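Local coordinates for protein putative TetR-family transcriptional regulator (PDB 2HXO) that probably binds regulatory DNA as a dimeric transcription factor of the TetR family, at residues Arg92-Gly97 with Glu130-Gln135. Residues are numbered along the deposited sequence; the frame is centred on the assembly and turned at random.
Sequences RAVALG and ESLGRQ
Val-94 of helix 87-104 sets its two methyls against Ser-131 and Leu-132, neighbours on helix 124-138. The first of these, Ser-131, receives the valine through its CB: Val-94 CG2 lies 4.0 Å from Ser-131 CB, a carbon-to-carbon touch where the helices come near, with the CA atoms of Val-94 and Ser-131 7.4 Å apart. A small residue suits this place, and its hydroxyl need not seek a partner on the valine side, because OG is hydrogen-bonded to the carbonyl O of Arg-127, one turn earlier in its own helix. Leu-132 follows. Its CB does not aim straight at helix 87-104, but with CG anti to the carbonyl carbon (chi1 -58°), the branched end turns so that CD2 reaches Val-94 CG1 at 3.9 Å and comes within 4.1 Å of Val-94 CB. Val-94 can serve both partners because it branches at CB: CG1 stands anti to the backbone N (chi1 172°) and CG2 anti to the carbonyl carbon, one methyl for each neighbour. Farther along, Arg-134 bonds back through NE to Glu-130 OE2 at 3.0 Å in a salt bridge, the acceptor lying in the guanidinium plane. Glu-130 is also hydrogen-bonded to the second subunit, OE2 to Phe-201 N and OE1 to Thr-202 OG1 of that chain, so this ion pair lies at the subunit interface. Within the helical C-terminal domain, which in TetR relatives carries dimerisation and ligand binding, the contact is small, non-directional van der Waals packing, with no hydrogen bond or salt bridge between the segments.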
loop_
_atom_site.group_PDB
_atom_site.type_symbol
_atom_site.label_atom_id
_atom_site.label_comp_id
_atom_site.label_asym_id
_atom_site.label_seq_id
_atom_site.Cartn_x
_atom_site.Cartn_y
_atom_site.Cartn_z
ATOM N N ARG A 92 -1.940 16.587 -5.755
ATOM C CA ARG A 92 -1.412 15.766 -6.839
ATOM C C ARG A 92 0.100 15.898 -6.967
ATOM O O ARG A 92 0.782 14.904 -7.232
ATOM C CB ARG A 92 -2.062 16.140 -8.162
ATOM C CG ARG A 92 -3.490 15.658 -8.284
ATOM C CD ARG A 92 -4.067 16.055 -9.645
ATOM N NE ARG A 92 -5.501 15.876 -9.632
ATOM C CZ ARG A 92 -6.377 16.853 -9.445
ATOM N NH1 ARG A 92 -5.966 18.103 -9.278
ATOM N NH2 ARG A 92 -7.665 16.558 -9.370
ATOM N N ALA A 93 0.622 17.110 -6.780
ATOM C CA ALA A 93 2.063 17.336 -6.869
ATOM C C ALA A 93 2.738 16.571 -5.738
ATOM O O ALA A 93 3.797 15.975 -5.932
ATOM C CB ALA A 93 2.391 18.825 -6.760
ATOM N N VAL A 94 2.131 16.578 -4.554
ATOM C CA VAL A 94 2.715 15.842 -3.443
ATOM C C VAL A 94 2.736 14.352 -3.767
ATOM O O VAL A 94 3.754 13.694 -3.590
ATOM C CB VAL A 94 1.936 16.037 -2.139
ATOM C CG1 VAL A 94 2.483 15.082 -1.076
ATOM C CG2 VAL A 94 2.065 17.471 -1.674
ATOM N N ALA A 95 1.614 13.835 -4.257
ATOM C CA ALA A 95 1.488 12.416 -4.594
ATOM C C ALA A 95 2.437 11.984 -5.726
ATOM O O ALA A 95 3.054 10.917 -5.654
ATOM C CB ALA A 95 0.034 12.101 -4.963
ATOM N N LEU A 96 2.554 12.799 -6.772
ATOM C CA LEU A 96 3.462 12.465 -7.875
ATOM C C LEU A 96 4.905 12.509 -7.396
ATOM O O LEU A 96 5.730 11.706 -7.824
ATOM C CB LEU A 96 3.288 13.430 -9.045
ATOM C CG LEU A 96 1.977 13.238 -9.801
ATOM C CD1 LEU A 96 1.879 14.276 -10.916
ATOM C CD2 LEU A 96 1.912 11.816 -10.356
ATOM N N GLY A 97 5.209 13.458 -6.513
ATOM C CA GLY A 97 6.551 13.545 -5.968
ATOM C C GLY A 97 6.847 12.220 -5.284
ATOM O O GLY A 97 7.914 11.645 -5.478
ATOM N N GLU A 130 1.650 17.231 6.913
ATOM C CA GLU A 130 1.486 18.680 6.938
ATOM C C GLU A 130 1.164 19.160 5.516
ATOM O O GLU A 130 0.304 19.999 5.321
ATOM C CB GLU A 130 2.770 19.346 7.432
ATOM C CG GLU A 130 2.679 20.851 7.643
ATOM C CD GLU A 130 1.768 21.255 8.798
ATOM O OE1 GLU A 130 1.598 20.470 9.743
ATOM O OE2 GLU A 130 1.237 22.378 8.773
ATOM N N SER A 131 1.865 18.610 4.533
ATOM C CA SER A 131 1.667 18.970 3.136
ATOM C C SER A 131 0.238 18.680 2.677
ATOM O O SER A 131 -0.396 19.527 2.054
ATOM C CB SER A 131 2.639 18.190 2.247
ATOM O OG SER A 131 3.982 18.442 2.611
ATOM N N LEU A 132 -0.256 17.480 2.971
ATOM C CA LEU A 132 -1.604 17.095 2.582
ATOM C C LEU A 132 -2.658 17.855 3.391
ATOM O O LEU A 132 -3.620 18.385 2.823
ATOM C CB LEU A 132 -1.789 15.587 2.755
ATOM C CG LEU A 132 -0.818 14.690 1.971
ATOM C CD1 LEU A 132 -1.003 13.223 2.398
ATOM C CD2 LEU A 132 -1.047 14.851 0.489
ATOM N N GLY A 133 -2.463 17.918 4.708
ATOM C CA GLY A 133 -3.409 18.589 5.588
ATOM C C GLY A 133 -3.788 20.022 5.234
ATOM O O GLY A 133 -4.975 20.380 5.220
ATOM N N ARG A 134 -2.782 20.852 4.949
ATOM C CA ARG A 134 -3.028 22.248 4.595
ATOM C C ARG A 134 -3.959 22.362 3.397
ATOM O O ARG A 134 -4.771 23.283 3.327
ATOM C CB ARG A 134 -1.710 22.975 4.283
ATOM C CG ARG A 134 -0.807 23.187 5.497
ATOM C CD ARG A 134 0.411 24.025 5.143
ATOM N NE ARG A 134 1.387 24.049 6.229
ATOM C CZ ARG A 134 2.512 24.755 6.199
ATOM N NH1 ARG A 134 2.799 25.506 5.135
ATOM N NH2 ARG A 134 3.361 24.702 7.224
ATOM N N GLN A 135 -3.838 21.429 2.456
ATOM C CA GLN A 135 -4.683 21.436 1.276
ATOM C C GLN A 135 -6.102 20.995 1.638
ATOM O O GLN A 135 -7.072 21.517 1.102
ATOM C CB GLN A 135 -4.071 20.539 0.198
ATOM C CG GLN A 135 -2.633 20.967 -0.198
ATOM C CD GLN A 135 -2.506 22.476 -0.479
ATOM O OE1 GLN A 135 -3.391 23.093 -1.066
ATOM N NE2 GLN A 135 -1.400 23.060 -0.057
#